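Local coordinates for protein angiogenin-1 (Salmo salar, PDB 7BFK) that probably cleaves RNA as a secreted, apparently auto-inhibited endonuclease of the pancreatic ribonuclease family, at residues I47-N50 and P51-Q55. Sequence-based numbering, arbitrary orientation.
Sequences ILAN and PDQVQ
N50 and Q53 hold each other at the start of helix 51-55, the end of each side chain reaching the other's backbone N. The amide oxygen OD1 of N50 accepts from the backbone N of Q53 at 2.8 Å, the donor lying almost in line with the C=O bond (175°). With chi1 at 87°, CG of N50 sits between its backbone N and carbonyl carbon, which brings OD1 up to the N-H of Q53. In return, Q53 places CG beside its own backbone N and runs extended from there, bringing OE1 to N of N50 in a weak but nearly straight bond of 3.4 Å. The two amide groups stand steeply to each other, their planes 69° apart, and CD of Q53 lies 3.8 Å from CB of A49. On the buried side, V54 packs back against the preceding segment: its CG2 meets CG2 of I47 tip to tip at 4.1 Å and CB of A49 at 4.2 Å, while its N bonds weakly to O of N50. V54 also touches F10 of helix 5-14, and I47 touches F76 of strand 76-85. The reciprocal bonds make a capping box with N50 as N-cap, here starting the short helix after strand 43-47 in the pancreatic ribonuclease fold.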
ATOM      1  N   ILE A  47       0.555  -4.770  -2.385  1.00 24.86           N
ATOM      2  CA  ILE A  47       0.986  -5.205  -3.742  1.00 24.99           C
ATOM      3  C   ILE A  47       1.788  -6.504  -3.601  1.00 25.58           C
ATOM      4  O   ILE A  47       2.748  -6.534  -2.821  1.00 25.46           O
ATOM      5  CB  ILE A  47       1.809  -4.118  -4.442  1.00 25.33           C
ATOM      6  CG1 ILE A  47       1.092  -2.766  -4.449  1.00 24.65           C
ATOM      7  CG2 ILE A  47       2.166  -4.560  -5.849  1.00 27.36           C
ATOM      8  CD1 ILE A  47       2.001  -1.628  -4.787  1.00 25.06           C
ATOM      9  N   LEU A  48       1.426  -7.529  -4.356  1.00 27.07           N
ATOM     10  CA  LEU A  48       2.146  -8.830  -4.332  1.00 31.67           C
ATOM     11  C   LEU A  48       3.237  -8.792  -5.399  1.00 31.96           C
ATOM     12  O   LEU A  48       3.008  -9.317  -6.476  1.00 31.68           O
ATOM     13  CB  LEU A  48       1.148  -9.973  -4.552  1.00 34.24           C
ATOM     14  CG  LEU A  48       0.332 -10.377  -3.320  1.00 36.35           C
ATOM     15  CD1 LEU A  48      -0.535  -9.241  -2.814  1.00 37.16           C
ATOM     16  CD2 LEU A  48      -0.531 -11.610  -3.594  1.00 42.41           C
ATOM     17  N   ALA A  49       4.382  -8.191  -5.079  1.00 27.51           N
ATOM     18  CA  ALA A  49       5.497  -7.978  -6.012  1.00 33.68           C
ATOM     19  C   ALA A  49       6.784  -7.709  -5.234  1.00 33.57           C
ATOM     20  O   ALA A  49       6.721  -7.535  -4.003  1.00 32.92           O
ATOM     21  CB  ALA A  49       5.160  -6.821  -6.927  1.00 38.89           C
ATOM     22  N   ASN A  50       7.913  -7.701  -5.931  1.00 36.75           N
ATOM     23  CA  ASN A  50       9.215  -7.383  -5.304  1.00 37.23           C
ATOM     24  C   ASN A  50       9.391  -5.871  -5.410  1.00 34.91           C
ATOM     25  O   ASN A  50       8.813  -5.226  -6.280  1.00 32.51           O
ATOM     26  CB  ASN A  50      10.349  -8.246  -5.863  1.00 44.24           C
ATOM     27  CG  ASN A  50      11.023  -7.719  -7.113  1.00 57.83           C
ATOM     28  OD1 ASN A  50      10.649  -6.688  -7.658  1.00 67.29           O
ATOM     29  ND2 ASN A  50      12.045  -8.432  -7.570  1.00 70.70           N
ATOM     30  N   PRO A  51      10.129  -5.260  -4.469  1.00 33.78           N
ATOM     31  CA  PRO A  51      10.413  -3.828  -4.508  1.00 32.83           C
ATOM     32  C   PRO A  51      10.823  -3.307  -5.895  1.00 31.53           C
ATOM     33  O   PRO A  51      10.315  -2.283  -6.297  1.00 36.70           O
ATOM     34  CB  PRO A  51      11.587  -3.721  -3.536  1.00 33.61           C
ATOM     35  CG  PRO A  51      11.284  -4.769  -2.500  1.00 37.17           C
ATOM     36  CD  PRO A  51      10.667  -5.912  -3.274  1.00 35.16           C
ATOM     37  N   ASP A  52      11.701  -4.031  -6.601  1.00 34.93           N
ATOM     38  CA  ASP A  52      12.205  -3.615  -7.938  1.00 37.68           C
ATOM     39  C   ASP A  52      11.042  -3.399  -8.907  1.00 32.42           C
ATOM     40  O   ASP A  52      11.095  -2.431  -9.647  1.00 35.39           O
ATOM     41  CB  ASP A  52      13.244  -4.594  -8.473  1.00 44.00           C
ATOM     42  CG  ASP A  52      14.610  -4.377  -7.833  1.00 45.62           C
ATOM     43  OD1 ASP A  52      14.710  -3.526  -6.910  1.00 50.21           O
ATOM     44  OD2 ASP A  52      15.538  -5.044  -8.246  1.00 54.59           O
ATOM     45  N   GLN A  53      10.017  -4.241  -8.859  1.00 35.68           N
ATOM     46  CA  GLN A  53       8.848  -4.166  -9.772  1.00 39.06           C
ATOM     47  C   GLN A  53       8.058  -2.900  -9.450  1.00 36.82           C
ATOM     48  O   GLN A  53       7.508  -2.276 -10.371  1.00 35.79           O
ATOM     49  CB  GLN A  53       7.916  -5.368  -9.610  1.00 46.02           C
ATOM     50  CG  GLN A  53       8.570  -6.744  -9.773  1.00 51.54           C
ATOM     51  CD  GLN A  53       7.528  -7.841  -9.780  1.00 59.90           C
ATOM     52  OE1 GLN A  53       7.636  -8.855  -9.078  1.00 65.82           O
ATOM     53  NE2 GLN A  53       6.486  -7.640 -10.577  1.00 56.87           N
ATOM     54  N   VAL A  54       7.955  -2.557  -8.175  1.00 32.32           N
ATOM     55  CA  VAL A  54       7.180  -1.365  -7.745  1.00 32.02           C
ATOM     56  C   VAL A  54       8.035  -0.113  -7.972  1.00 31.13           C
ATOM     57  O   VAL A  54       7.459   0.893  -8.428  1.00 29.73           O
ATOM     58  CB  VAL A  54       6.671  -1.491  -6.295  1.00 33.69           C
ATOM     59  CG1 VAL A  54       5.808  -0.304  -5.912  1.00 31.81           C
ATOM     60  CG2 VAL A  54       5.902  -2.791  -6.083  1.00 34.32           C
ATOM     61  N   GLN A  55       9.349  -0.157  -7.693  1.00 33.65           N
ATOM     62  CA  GLN A  55      10.227   1.026  -7.884  1.00 33.24           C
ATOM     63  C   GLN A  55      10.198   1.395  -9.375  1.00 33.41           C
ATOM     64  O   GLN A  55      10.164   2.597  -9.688  1.00 35.03           O
ATOM     65  CB  GLN A  55      11.652   0.794  -7.374  1.00 37.62           C
ATOM     66  CG  GLN A  55      12.551   2.019  -7.561  1.00 41.84           C
ATOM     67  CD  GLN A  55      13.915   1.905  -6.917  1.00 44.50           C
ATOM     68  OE1 GLN A  55      14.500   0.828  -6.810  1.00 48.33           O
ATOM     69  NE2 GLN A  55      14.435   3.040  -6.471  1.00 55.02           N
TER